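Local coordinates for protein quinone reductase (Klebsiella pneumoniae subsp. pneumoniae, PDB 4GI5) that binds FAD at the interface of its two-subunit assembly and probably reduces quinones with electrons from NADH or NADPH, at residues L26-H31 with V104-K109; R85-S90 with F143-G148; R137-G142 with F204-E209. All blocks are in the same frame, centred on the assembly; numbering follows the deposited sequence.

Contact 1 (L26-H31 with V104-K109). With FAD (flavin-adenine dinucleotide), chain H.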
loop_
_atom_site.group_PDB
_atom_site.type_symbol
_atom_site.label_atom_id
_atom_site.label_comp_id
_atom_site.label_asym_id
_atom_site.label_seq_id
_atom_site.Cartn_x
_atom_site.Cartn_y
_atom_site.Cartn_z
ATOM N N LEU B 26 8.902 -19.945 -2.671
ATOM C CA LEU B 26 9.545 -18.716 -3.141
ATOM C C LEU B 26 9.354 -17.666 -2.012
ATOM O O LEU B 26 8.226 -17.445 -1.566
ATOM C CB LEU B 26 8.902 -18.206 -4.392
ATOM C CG LEU B 26 9.291 -16.835 -4.890
ATOM C CD1 LEU B 26 10.788 -16.614 -5.127
ATOM C CD2 LEU B 26 8.468 -16.432 -6.103
ATOM N N LEU B 27 10.408 -17.079 -1.577
ATOM C CA LEU B 27 10.385 -16.016 -0.524
ATOM C C LEU B 27 10.735 -14.692 -1.166
ATOM O O LEU B 27 11.821 -14.510 -1.748
ATOM C CB LEU B 27 11.368 -16.299 0.627
ATOM C CG LEU B 27 11.499 -15.176 1.701
ATOM C CD1 LEU B 27 10.265 -15.079 2.517
ATOM C CD2 LEU B 27 12.644 -15.492 2.640
ATOM N N ILE B 28 9.767 -13.773 -1.171
ATOM C CA ILE B 28 9.989 -12.379 -1.620
ATOM C C ILE B 28 10.280 -11.603 -0.370
ATOM O O ILE B 28 9.412 -11.533 0.544
ATOM C CB ILE B 28 8.767 -11.807 -2.395
ATOM C CG1 ILE B 28 8.223 -12.697 -3.517
ATOM C CG2 ILE B 28 9.179 -10.459 -2.946
ATOM C CD1 ILE B 28 9.266 -13.007 -4.555
ATOM N N TYR B 29 11.426 -10.940 -0.271
ATOM C CA TYR B 29 11.954 -10.378 0.991
ATOM C C TYR B 29 12.391 -8.940 0.755
ATOM O O TYR B 29 13.133 -8.645 -0.163
ATOM C CB TYR B 29 13.146 -11.218 1.486
ATOM C CG TYR B 29 14.015 -10.595 2.535
ATOM C CD1 TYR B 29 13.632 -10.574 3.897
ATOM C CD2 TYR B 29 15.216 -10.000 2.214
ATOM C CE1 TYR B 29 14.466 -9.987 4.841
ATOM C CE2 TYR B 29 16.032 -9.416 3.175
ATOM C CZ TYR B 29 15.631 -9.461 4.509
ATOM O OH TYR B 29 16.468 -8.845 5.420
ATOM N N ALA B 30 11.878 -8.017 1.555
ATOM C CA ALA B 30 12.158 -6.597 1.475
ATOM C C ALA B 30 12.674 -5.999 2.756
ATOM O O ALA B 30 11.921 -5.599 3.607
ATOM C CB ALA B 30 10.877 -5.851 1.029
ATOM N N HIS B 31 14.021 -5.962 2.931
ATOM C CA HIS B 31 14.599 -5.200 4.027
ATOM C C HIS B 31 15.988 -4.821 3.581
ATOM O O HIS B 31 16.671 -5.679 3.046
ATOM C CB HIS B 31 14.671 -6.002 5.340
ATOM C CG HIS B 31 14.886 -5.116 6.513
ATOM N ND1 HIS B 31 16.068 -4.427 6.739
ATOM C CD2 HIS B 31 14.029 -4.705 7.497
ATOM C CE1 HIS B 31 15.970 -3.731 7.838
ATOM N NE2 HIS B 31 14.733 -3.847 8.296
ATOM N N VAL B 104 10.895 -10.922 -16.144
ATOM C CA VAL B 104 10.680 -12.290 -16.644
ATOM C C VAL B 104 11.189 -13.307 -15.630
ATOM O O VAL B 104 10.540 -14.297 -15.334
ATOM C CB VAL B 104 11.444 -12.453 -18.002
ATOM C CG1 VAL B 104 11.433 -13.935 -18.440
ATOM C CG2 VAL B 104 10.802 -11.609 -19.053
ATOM N N ALA B 105 12.322 -13.079 -15.005
ATOM C CA ALA B 105 12.879 -14.036 -14.034
ATOM C C ALA B 105 12.006 -14.185 -12.790
ATOM O O ALA B 105 11.820 -15.287 -12.271
ATOM C CB ALA B 105 14.309 -13.613 -13.657
ATOM N N GLU B 106 11.399 -13.060 -12.369
ATOM C CA GLU B 106 10.410 -13.172 -11.266
ATOM C C GLU B 106 9.171 -13.940 -11.615
ATOM O O GLU B 106 8.648 -14.704 -10.813
ATOM C CB GLU B 106 10.090 -11.786 -10.710
ATOM C CG GLU B 106 11.302 -11.001 -10.128
ATOM C CD GLU B 106 11.975 -11.741 -9.050
ATOM O OE1 GLU B 106 11.358 -12.114 -8.006
ATOM O OE2 GLU B 106 13.229 -12.095 -9.256
ATOM N N GLN B 107 8.645 -13.698 -12.817
ATOM C CA GLN B 107 7.496 -14.399 -13.258
ATOM C C GLN B 107 7.781 -15.921 -13.319
ATOM O O GLN B 107 6.964 -16.745 -12.883
ATOM C CB GLN B 107 7.030 -13.910 -14.617
ATOM C CG GLN B 107 6.593 -12.451 -14.570
ATOM C CD GLN B 107 6.125 -11.889 -15.861
ATOM O OE1 GLN B 107 6.426 -12.401 -16.959
ATOM N NE2 GLN B 107 5.482 -10.738 -15.766
ATOM N N GLU B 108 8.985 -16.262 -13.803
ATOM C CA GLU B 108 9.361 -17.726 -13.834
ATOM C C GLU B 108 9.458 -18.312 -12.432
ATOM O O GLU B 108 9.029 -19.435 -12.225
ATOM C CB GLU B 108 10.706 -17.869 -14.650
ATOM C CG GLU B 108 10.361 -17.701 -16.118
ATOM C CD GLU B 108 11.548 -17.670 -17.092
ATOM O OE1 GLU B 108 12.705 -17.523 -16.631
ATOM O OE2 GLU B 108 11.300 -17.730 -18.340
ATOM N N LYS B 109 9.953 -17.527 -11.438
ATOM C CA LYS B 109 9.993 -17.998 -10.049
ATOM C C LYS B 109 8.609 -18.299 -9.522
ATOM O O LYS B 109 8.363 -19.302 -8.843
ATOM C CB LYS B 109 10.712 -17.040 -9.128
ATOM C CG LYS B 109 12.207 -16.938 -9.344
ATOM C CD LYS B 109 12.727 -15.733 -8.541
ATOM C CE LYS B 109 14.140 -15.414 -8.882
ATOM N NZ LYS B 109 14.607 -14.281 -7.955
HETATM P PA FAD H . 15.435 -3.861 13.357
HETATM O O1A FAD H . 16.491 -4.425 12.499
HETATM O O2A FAD H . 15.287 -2.451 13.688
HETATM O O5B FAD H . 15.465 -4.610 14.812
HETATM C C5B FAD H . 14.440 -4.529 15.823
HETATM C C4B FAD H . 14.979 -5.097 17.095
HETATM O O4B FAD H . 15.074 -6.495 16.944
HETATM C C3B FAD H . 16.307 -4.506 17.503
HETATM O O3B FAD H . 16.162 -4.179 18.877
HETATM C C2B FAD H . 17.185 -5.708 17.309
HETATM O O2B FAD H . 18.393 -5.680 18.114
HETATM C C1B FAD H . 16.354 -6.917 17.577
HETATM N N9A FAD H . 16.938 -8.117 16.918
HETATM C C8A FAD H . 17.559 -8.286 15.630
HETATM N N7A FAD H . 17.982 -9.514 15.436
HETATM C C5A FAD H . 17.735 -10.065 16.659
HETATM C C6A FAD H . 18.032 -11.353 17.287
HETATM N N6A FAD H . 18.569 -12.193 16.465
HETATM N N1A FAD H . 17.644 -11.645 18.577
HETATM C C2A FAD H . 17.010 -10.724 19.296
HETATM N N3A FAD H . 16.743 -9.468 18.771
HETATM C C4A FAD H . 17.072 -9.232 17.551
HETATM N N1 FAD H . 5.162 0.105 12.555
HETATM C C2 FAD H . 3.823 -0.064 12.547
HETATM O O2 FAD H . 3.218 -0.769 13.463
HETATM N N3 FAD H . 3.033 0.506 11.569
HETATM C C4 FAD H . 3.537 1.355 10.653
HETATM O O4 FAD H . 2.840 1.796 9.729
HETATM C C4X FAD H . 4.959 1.571 10.670
HETATM N N5 FAD H . 5.534 2.365 9.718
HETATM C C5X FAD H . 6.949 2.481 9.665
HETATM C C6 FAD H . 7.520 3.165 8.701
HETATM C C7 FAD H . 8.905 3.203 8.554
HETATM C C7M FAD H . 9.531 3.969 7.447
HETATM C C8 FAD H . 9.717 2.571 9.525
HETATM C C8M FAD H . 11.214 2.669 9.417
HETATM C C9 FAD H . 9.151 1.876 10.548
HETATM C C9A FAD H . 7.732 1.787 10.632
HETATM N N10 FAD H . 7.113 0.982 11.564
HETATM C C10 FAD H . 5.734 0.838 11.607
HETATM C "C1'" FAD H . 7.880 0.186 12.534
HETATM C "C2'" FAD H . 8.370 -1.037 11.756
HETATM O "O2'" FAD H . 7.368 -1.973 11.350
HETATM C "C3'" FAD H . 9.438 -1.822 12.586
HETATM O "O3'" FAD H . 10.530 -0.875 12.707
HETATM C "C4'" FAD H . 9.979 -3.077 11.888
HETATM O "O4'" FAD H . 8.991 -4.056 11.895
HETATM C "C5'" FAD H . 11.165 -3.663 12.699
HETATM O "O5'" FAD H . 11.733 -4.691 11.953
HETATM P P FAD H . 13.286 -4.480 11.456
HETATM O O1P FAD H . 13.679 -5.725 10.761
HETATM O O2P FAD H . 13.506 -3.229 10.733
HETATM O O3P FAD H . 13.952 -4.416 12.927
#

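Contact 2 (R85-S90 with F143-G148). With FAD (flavin-adenine dinucleotide), chain C.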
loop_
_atom_site.group_PDB
_atom_site.type_symbol
_atom_site.label_atom_id
_atom_site.label_comp_id
_atom_site.label_asym_id
_atom_site.label_seq_id
_atom_site.Cartn_x
_atom_site.Cartn_y
_atom_site.Cartn_z
ATOM N N ARG B 85 1.330 3.399 -22.418
ATOM C CA ARG B 85 0.287 3.244 -21.379
ATOM C C ARG B 85 0.661 2.090 -20.466
ATOM O O ARG B 85 0.984 0.998 -20.928
ATOM C CB ARG B 85 -1.031 2.977 -21.949
ATOM C CG ARG B 85 -1.572 4.239 -22.703
ATOM C CD ARG B 85 -2.885 3.968 -23.327
ATOM N NE ARG B 85 -3.946 3.677 -22.345
ATOM C CZ ARG B 85 -5.106 3.151 -22.676
ATOM N NH1 ARG B 85 -5.397 2.976 -23.939
ATOM N NH2 ARG B 85 -6.004 2.878 -21.775
ATOM N N PRO B 86 0.690 2.378 -19.137
ATOM C CA PRO B 86 1.003 1.248 -18.232
ATOM C C PRO B 86 0.270 -0.048 -18.502
ATOM O O PRO B 86 0.861 -1.108 -18.418
ATOM C CB PRO B 86 0.611 1.842 -16.839
ATOM C CG PRO B 86 0.840 3.300 -16.955
ATOM C CD PRO B 86 0.474 3.622 -18.409
ATOM N N THR B 87 -0.972 0.060 -18.826
ATOM C CA THR B 87 -1.745 -1.133 -19.087
ATOM C C THR B 87 -1.406 -1.816 -20.447
ATOM O O THR B 87 -0.973 -2.936 -20.517
ATOM C CB THR B 87 -3.236 -0.874 -19.011
ATOM O OG1 THR B 87 -3.627 0.225 -19.852
ATOM C CG2 THR B 87 -3.738 -0.527 -17.576
ATOM N N LEU B 88 -1.721 -1.138 -21.527
ATOM C CA LEU B 88 -1.658 -1.781 -22.836
ATOM C C LEU B 88 -0.255 -2.106 -23.226
ATOM O O LEU B 88 -0.054 -3.046 -24.048
ATOM C CB LEU B 88 -2.303 -0.883 -23.921
ATOM C CG LEU B 88 -3.826 -0.718 -23.703
ATOM C CD1 LEU B 88 -4.452 -0.068 -24.971
ATOM C CD2 LEU B 88 -4.556 -1.997 -23.457
ATOM N N ASP B 89 0.726 -1.372 -22.781
ATOM C CA ASP B 89 2.106 -1.657 -23.097
ATOM C C ASP B 89 2.599 -2.906 -22.399
ATOM O O ASP B 89 3.332 -3.729 -22.971
ATOM C CB ASP B 89 3.057 -0.472 -23.048
ATOM C CG ASP B 89 2.789 0.448 -24.238
ATOM O OD1 ASP B 89 1.924 1.252 -24.126
ATOM O OD2 ASP B 89 3.466 0.329 -25.269
ATOM N N SER B 90 2.089 -3.163 -21.209
ATOM C CA SER B 90 2.285 -4.478 -20.559
ATOM C C SER B 90 1.625 -5.588 -21.316
ATOM O O SER B 90 2.222 -6.660 -21.476
ATOM C CB SER B 90 1.779 -4.431 -19.079
ATOM O OG SER B 90 2.002 -5.735 -18.502
ATOM N N PHE B 143 -0.756 -11.834 -17.061
ATOM C CA PHE B 143 -0.073 -12.677 -16.087
ATOM C C PHE B 143 -0.903 -12.638 -14.781
ATOM O O PHE B 143 -1.546 -13.596 -14.380
ATOM C CB PHE B 143 1.357 -12.206 -15.867
ATOM C CG PHE B 143 2.152 -13.095 -14.950
ATOM C CD1 PHE B 143 2.477 -14.391 -15.339
ATOM C CD2 PHE B 143 2.603 -12.647 -13.731
ATOM C CE1 PHE B 143 3.221 -15.188 -14.544
ATOM C CE2 PHE B 143 3.415 -13.440 -12.954
ATOM C CZ PHE B 143 3.674 -14.745 -13.352
ATOM N N ALA B 144 -0.953 -11.472 -14.144
ATOM C CA ALA B 144 -1.744 -11.285 -12.920
ATOM C C ALA B 144 -3.089 -10.623 -13.036
ATOM O O ALA B 144 -3.947 -10.710 -12.126
ATOM C CB ALA B 144 -0.905 -10.509 -11.894
ATOM N N TYR B 145 -3.289 -9.864 -14.086
ATOM C CA TYR B 145 -4.550 -9.251 -14.421
ATOM C C TYR B 145 -4.757 -9.195 -15.907
ATOM O O TYR B 145 -3.855 -9.514 -16.672
ATOM C CB TYR B 145 -4.699 -7.888 -13.770
ATOM C CG TYR B 145 -3.921 -6.757 -14.453
ATOM C CD1 TYR B 145 -2.575 -6.704 -14.435
ATOM C CD2 TYR B 145 -4.620 -5.715 -15.013
ATOM C CE1 TYR B 145 -1.858 -5.690 -15.064
ATOM C CE2 TYR B 145 -3.952 -4.677 -15.631
ATOM C CZ TYR B 145 -2.561 -4.690 -15.667
ATOM O OH TYR B 145 -1.924 -3.611 -16.290
ATOM N N GLY B 146 -5.968 -8.802 -16.301
ATOM C CA GLY B 146 -6.242 -8.751 -17.737
ATOM C C GLY B 146 -6.504 -10.114 -18.382
ATOM O O GLY B 146 -6.531 -10.206 -19.620
ATOM N N VAL B 147 -6.652 -11.169 -17.609
ATOM C CA VAL B 147 -6.757 -12.505 -18.141
ATOM C C VAL B 147 -8.278 -12.826 -18.140
ATOM O O VAL B 147 -8.903 -12.542 -17.144
ATOM C CB VAL B 147 -5.998 -13.488 -17.244
ATOM C CG1 VAL B 147 -6.192 -14.947 -17.679
ATOM C CG2 VAL B 147 -4.495 -13.124 -17.294
ATOM N N GLY B 148 -8.734 -13.512 -19.165
ATOM C CA GLY B 148 -10.113 -14.076 -19.150
ATOM C C GLY B 148 -11.115 -13.235 -19.850
ATOM O O GLY B 148 -10.981 -12.003 -20.069
HETATM P PA FAD C . -3.837 6.289 -19.512
HETATM O O1A FAD C . -2.795 7.258 -19.792
HETATM O O2A FAD C . -3.630 4.823 -19.740
HETATM O O5B FAD C . -5.146 6.797 -20.289
HETATM C C5B FAD C . -6.402 6.183 -20.058
HETATM C C4B FAD C . -7.374 6.602 -21.101
HETATM O O4B FAD C . -7.664 7.980 -20.938
HETATM C C3B FAD C . -6.764 6.378 -22.484
HETATM O O3B FAD C . -7.856 5.754 -23.178
HETATM C C2B FAD C . -6.547 7.793 -22.933
HETATM O O2B FAD C . -6.592 7.908 -24.363
HETATM C C1B FAD C . -7.617 8.588 -22.230
HETATM N N9A FAD C . -7.204 10.019 -22.172
HETATM C C8A FAD C . -5.953 10.631 -21.888
HETATM N N7A FAD C . -5.998 11.960 -21.955
HETATM C C5A FAD C . -7.240 12.142 -22.360
HETATM C C6A FAD C . -7.879 13.406 -22.757
HETATM N N6A FAD C . -7.029 14.469 -22.622
HETATM N N1A FAD C . -9.177 13.414 -23.156
HETATM C C2A FAD C . -9.803 12.281 -23.280
HETATM N N3A FAD C . -9.201 11.091 -22.875
HETATM C C4A FAD C . -8.012 11.007 -22.403
HETATM N N1 FAD C . -7.467 -0.130 -11.316
HETATM C C2 FAD C . -8.187 -0.426 -10.247
HETATM O O2 FAD C . -9.366 -0.044 -10.166
HETATM N N3 FAD C . -7.635 -0.995 -9.138
HETATM C C4 FAD C . -6.401 -1.542 -9.213
HETATM O O4 FAD C . -5.908 -2.099 -8.200
HETATM C C4X FAD C . -5.586 -1.330 -10.343
HETATM N N5 FAD C . -4.321 -1.922 -10.418
HETATM C C5X FAD C . -3.497 -1.539 -11.501
HETATM C C6 FAD C . -2.137 -1.936 -11.498
HETATM C C7 FAD C . -1.338 -1.594 -12.593
HETATM C C7M FAD C . 0.105 -1.957 -12.547
HETATM C C8 FAD C . -1.915 -0.867 -13.692
HETATM C C8M FAD C . -1.051 -0.413 -14.862
HETATM C C9 FAD C . -3.234 -0.443 -13.710
HETATM C C9A FAD C . -4.045 -0.801 -12.598
HETATM N N10 FAD C . -5.392 -0.344 -12.532
HETATM C C10 FAD C . -6.202 -0.603 -11.424
HETATM C "C1'" FAD C . -5.926 0.546 -13.539
HETATM C "C2'" FAD C . -5.356 1.949 -13.321
HETATM O "O2'" FAD C . -5.844 2.589 -12.121
HETATM C "C3'" FAD C . -5.741 2.793 -14.551
HETATM O "O3'" FAD C . -4.975 2.227 -15.633
HETATM C "C4'" FAD C . -5.269 4.260 -14.404
HETATM O "O4'" FAD C . -6.092 4.905 -13.416
HETATM C "C5'" FAD C . -5.398 5.034 -15.744
HETATM O "O5'" FAD C . -4.796 6.319 -15.611
HETATM P P FAD C . -3.539 6.621 -16.613
HETATM O O1P FAD C . -3.126 8.082 -16.355
HETATM O O2P FAD C . -2.501 5.586 -16.559
HETATM O O3P FAD C . -4.392 6.479 -17.964
HETATM O O HOH W 1 0.645 -3.503 -16.111
#

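Contact 3 (R137-G142 with F204-E209)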
loop_
_atom_site.group_PDB
_atom_site.type_symbol
_atom_site.label_atom_id
_atom_site.label_comp_id
_atom_site.label_asym_id
_atom_site.label_seq_id
_atom_site.Cartn_x
_atom_site.Cartn_y
_atom_site.Cartn_z
ATOM N N ARG B 137 5.541 -4.172 -11.129
ATOM C CA ARG B 137 6.302 -4.564 -12.323
ATOM C C ARG B 137 6.156 -6.023 -12.715
ATOM O O ARG B 137 6.181 -6.337 -13.919
ATOM C CB ARG B 137 7.739 -4.137 -12.197
ATOM C CG ARG B 137 7.920 -2.653 -12.143
ATOM C CD ARG B 137 9.346 -2.110 -11.861
ATOM N NE ARG B 137 10.188 -2.474 -13.047
ATOM C CZ ARG B 137 11.159 -3.397 -13.038
ATOM N NH1 ARG B 137 11.531 -4.099 -11.951
ATOM N NH2 ARG B 137 11.719 -3.714 -14.248
ATOM N N VAL B 138 6.024 -6.913 -11.765
ATOM C CA VAL B 138 5.960 -8.351 -12.072
ATOM C C VAL B 138 4.533 -8.756 -12.479
ATOM O O VAL B 138 4.326 -9.657 -13.272
ATOM C CB VAL B 138 6.434 -9.168 -10.895
ATOM C CG1 VAL B 138 6.256 -10.663 -11.022
ATOM C CG2 VAL B 138 7.897 -8.847 -10.631
ATOM N N TYR B 139 3.508 -8.082 -11.892
ATOM C CA TYR B 139 2.130 -8.504 -12.084
ATOM C C TYR B 139 1.605 -7.943 -13.386
ATOM O O TYR B 139 0.795 -7.016 -13.433
ATOM C CB TYR B 139 1.257 -8.024 -10.881
ATOM C CG TYR B 139 1.169 -8.945 -9.745
ATOM C CD1 TYR B 139 2.127 -9.928 -9.491
ATOM C CD2 TYR B 139 0.133 -8.786 -8.786
ATOM C CE1 TYR B 139 2.065 -10.802 -8.443
ATOM C CE2 TYR B 139 0.050 -9.657 -7.712
ATOM C CZ TYR B 139 0.937 -10.722 -7.539
ATOM O OH TYR B 139 0.741 -11.502 -6.446
ATOM N N ALA B 140 2.096 -8.467 -14.489
ATOM C CA ALA B 140 1.744 -7.953 -15.818
ATOM C C ALA B 140 0.307 -8.277 -16.330
ATOM O O ALA B 140 -0.325 -9.238 -15.906
ATOM C CB ALA B 140 2.784 -8.558 -16.832
ATOM N N TRP B 141 -0.061 -7.522 -17.333
ATOM C CA TRP B 141 -1.286 -7.725 -18.069
ATOM C C TRP B 141 -1.190 -8.996 -18.890
ATOM O O TRP B 141 -0.284 -9.063 -19.731
ATOM C CB TRP B 141 -1.627 -6.546 -18.925
ATOM C CG TRP B 141 -2.969 -6.721 -19.660
ATOM C CD1 TRP B 141 -3.387 -7.832 -20.480
ATOM C CD2 TRP B 141 -4.053 -5.821 -19.696
ATOM N NE1 TRP B 141 -4.645 -7.633 -20.943
ATOM C CE2 TRP B 141 -5.064 -6.402 -20.531
ATOM C CE3 TRP B 141 -4.257 -4.602 -19.147
ATOM C CZ2 TRP B 141 -6.262 -5.786 -20.782
ATOM C CZ3 TRP B 141 -5.456 -3.968 -19.382
ATOM C CH2 TRP B 141 -6.453 -4.564 -20.196
ATOM N N GLY B 142 -1.966 -10.001 -18.605
ATOM C CA GLY B 142 -1.833 -11.334 -19.227
ATOM C C GLY B 142 -1.285 -12.315 -18.239
ATOM O O GLY B 142 -1.294 -13.524 -18.526
ATOM N N PHE B 204 -5.176 -13.007 -3.325
ATOM C CA PHE B 204 -6.385 -13.760 -3.761
ATOM C C PHE B 204 -6.732 -13.352 -5.184
ATOM O O PHE B 204 -7.201 -14.193 -6.008
ATOM C CB PHE B 204 -7.532 -13.426 -2.863
ATOM C CG PHE B 204 -8.805 -14.240 -3.130
ATOM C CD1 PHE B 204 -8.828 -15.662 -3.047
ATOM C CD2 PHE B 204 -9.959 -13.558 -3.440
ATOM C CE1 PHE B 204 -9.951 -16.378 -3.315
ATOM C CE2 PHE B 204 -11.118 -14.271 -3.660
ATOM C CZ PHE B 204 -11.078 -15.640 -3.616
ATOM N N TYR B 205 -6.504 -12.098 -5.568
ATOM C CA TYR B 205 -6.835 -11.566 -6.911
ATOM C C TYR B 205 -6.304 -12.459 -8.037
ATOM O O TYR B 205 -7.065 -12.890 -8.881
ATOM C CB TYR B 205 -6.382 -10.066 -7.021
ATOM C CG TYR B 205 -6.757 -9.377 -8.277
ATOM C CD1 TYR B 205 -6.267 -9.787 -9.512
ATOM C CD2 TYR B 205 -7.586 -8.242 -8.216
ATOM C CE1 TYR B 205 -6.670 -9.121 -10.658
ATOM C CE2 TYR B 205 -7.939 -7.558 -9.337
ATOM C CZ TYR B 205 -7.511 -8.019 -10.549
ATOM O OH TYR B 205 -7.974 -7.395 -11.695
ATOM N N PRO B 206 -5.001 -12.764 -8.111
ATOM C CA PRO B 206 -4.499 -13.608 -9.212
ATOM C C PRO B 206 -4.578 -15.144 -8.916
ATOM O O PRO B 206 -4.002 -15.944 -9.651
ATOM C CB PRO B 206 -3.043 -13.123 -9.363
ATOM C CG PRO B 206 -2.668 -12.729 -7.957
ATOM C CD PRO B 206 -3.867 -12.061 -7.427
ATOM N N GLY B 207 -5.245 -15.499 -7.860
ATOM C CA GLY B 207 -5.713 -16.854 -7.594
ATOM C C GLY B 207 -5.031 -17.657 -6.536
ATOM O O GLY B 207 -5.316 -18.847 -6.390
ATOM N N PHE B 208 -4.162 -17.043 -5.701
ATOM C CA PHE B 208 -3.570 -17.748 -4.595
ATOM C C PHE B 208 -4.650 -18.195 -3.626
ATOM O O PHE B 208 -5.632 -17.495 -3.443
ATOM C CB PHE B 208 -2.610 -16.912 -3.786
ATOM C CG PHE B 208 -1.248 -16.707 -4.449
ATOM C CD1 PHE B 208 -0.297 -17.714 -4.539
ATOM C CD2 PHE B 208 -0.874 -15.466 -4.878
ATOM C CE1 PHE B 208 0.948 -17.438 -5.081
ATOM C CE2 PHE B 208 0.351 -15.223 -5.400
ATOM C CZ PHE B 208 1.301 -16.217 -5.502
ATOM N N GLU B 209 -4.415 -19.318 -2.946
ATOM C CA GLU B 209 -5.053 -19.574 -1.626
ATOM C C GLU B 209 -4.222 -18.799 -0.587
ATOM O O GLU B 209 -3.027 -19.072 -0.500
ATOM C CB GLU B 209 -5.017 -21.079 -1.329
ATOM C CG GLU B 209 -5.889 -21.847 -2.294
ATOM C CD GLU B 209 -6.083 -23.274 -1.781
ATOM O OE1 GLU B 209 -5.071 -23.910 -1.412
ATOM O OE2 GLU B 209 -7.228 -23.696 -1.637
#

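Contact 1 (L26-H31 with V104-K109)
Leu26 meets Lys109 through the two methyls of its isobutyl group: CD2 lies 3.8 Å from Lys109 CB, and CD1 rests 4.0 Å from Lys109 CD, so the leucine touches the aliphatic stem of the lysine and not its charge. The two side chains cross at about a right angle. About one helical turn before Lys109, the carboxylate of Glu106 is approached by the end of Ile28, whose CD1 stands 4.1 Å from Glu106 OE1, a thin contact without a hydrogen bond.

Behind this first shell lies a charged pair within the helix. Lys109 runs out straight beyond CG, while Glu106 bends at chi2 (-58°), and the two ends meet in a salt bridge of 2.9 Å from Lys109 NZ to the syn lone pair of Glu106 OE2. Ser59 of the neighbouring strand 55-60 bonds to both groups, and Trp134 donates its NE1 to Glu106 OE1, so the buried carboxylate has partners at each oxygen. The flavodoxin-like fold sets helix 101-112 against strand 24-29 of its parallel sheet, and branched aliphatic side chains suit the strand side of that seam.

Just beyond the strand, His31 binds FAD: NE2 donates to O2P of the diphosphate at 2.8 Å, with the oxygen in the plane of the ring. His31 ND1 accepts from Glu33 N, which helps to hold the ring's rotation and is consistent with the hydrogen lying on NE2. The lysine and serine probably help to stabilise a negative charge on Glu106, which is buried beside the aliphatic Ile28.

Contact 2 (R85-S90 with F143-G148)
Tyr145 lays its hydroxyl end over the first turn of helix 86-96, where OH comes 3.7 Å from Thr87 CA and 3.8 Å from the methyl CG2 of Thr87. The two side chains cross at about a right angle, and no direct hydrogen bond joins the segments. A water bridges them instead: it lies 2.6 Å from Tyr145 OH, in the plane of the ring at its edge, and gives a weak bond to Pro86 O, a carbonyl that also accepts from Tyr70 OH. A tyrosine suits this place because its long flat ring spans from the 143-148 loop while its polar end can take up the water. The chi1 of 77° sets CG between the backbone N and the carbonyl carbon, a rotation that carries the ring out of the loop toward Thr87.

Both segments line a pocket for FAD in the flavodoxin-like fold, and much of the rest of that pocket, including Tyr182 and Asp220, belongs to the second subunit. The dimethylbenzene end of the flavin reaches into the contact, its C8M methyl lying 3.4 Å from Pro86 CB and 3.6 Å from Tyr145 OH. Thr87 turns CG2 toward the ribityl chain, near O3'.

Farther along the cofactor, Arg85 serves the diphosphate. Its NE donates to O2A at 2.9 Å with an angle of 162°, and the bend at chi3 (64°) lays the guanidinium against the adenosine ribose, with C3B over the centre of one face; Leu88 CG covers the opposite face toward its rim. The backbone N of Arg85 in turn donates to Asp89 OD1 at 2.8 Å, meeting that oxygen from above the carboxylate plane and tying the entry of the helix to its own first turn.

Contact 3 (R137-G142 with F204-E209)
Van der Waals packing joins the segments, with the outer end of the Tyr139 ring set against Pro206 and Phe208. Pro206 CG is 4.1 Å from Tyr139 CE2 and 3.9 Å from Tyr139 OH; the ring and the proline cross at about a right angle, and the approach is oblique to the tyrosine plane. On Phe208 the same hydroxyl oxygen is met at the ring edge, in plane, at CE2, again 3.9 Å away. With chi1 at -76°, CG of Phe208 lies anti to its carbonyl carbon, which brings this edge up to the tyrosine. Pro206 offers a rigid apolar surface to the ring, while Phe208 presents only its edge, and only to the hydroxyl.

Among polar interactions, none crosses between the segments. The hydroxyl of Tyr139 is hydrogen-bonded to Met202 O in helix 196-204, so the one polar atom of its side chain has a partner just before the turn that it touches. This anchors the ring end while Pro206 CG and Phe208 CE2 lie beside it.

Backbone turns set the shape on each side. Tyr139 is the first residue to leave helical geometry after helix 129-138 and the centre of an inverse gamma turn, in which Ala140 N bonds to Val138 O at 2.8 Å. Across from it, a Schellman motif ends helix 196-204: Gly207 N reaches Phe204 O at 3.0 Å and Phe208 N returns to Leu203 O. Gly207 is the C-prime residue, with a phi of 107° that glycine adopts without strain, and the chain then enters strand 209-216 of the flavodoxin-like fold.

Contacts between aromatic rings extend outward. Trp124 of the second subunit meets both Tyr139 and Tyr205 edge to face, and Phe208 also touches the ring of Phe164.

How the contacts relate
All three contacts are mainly buried, but their depths differ: contacts 1 and 3 lie closer to the chain centre, while contact 2 sits farther out. Each reaches the second subunit, and contacts 1 and 2 touch FAD directly. Contact 1 packs strand against helix and holds an ion pair, Lys109 with Glu106; contact 2 is a water-bridged meeting beside the flavin; contact 3, equally small in area, is aromatic and apolar, joining two helix ends. Contacts 2 and 3 share one run of chain, 137-148, with Ser90 OG bonding to Trp141 N and Ala144 packing on Tyr139. Helix 101-112 ties contact 1 to both, since Gln107 touches Phe143 and probably bonds to Val138 O.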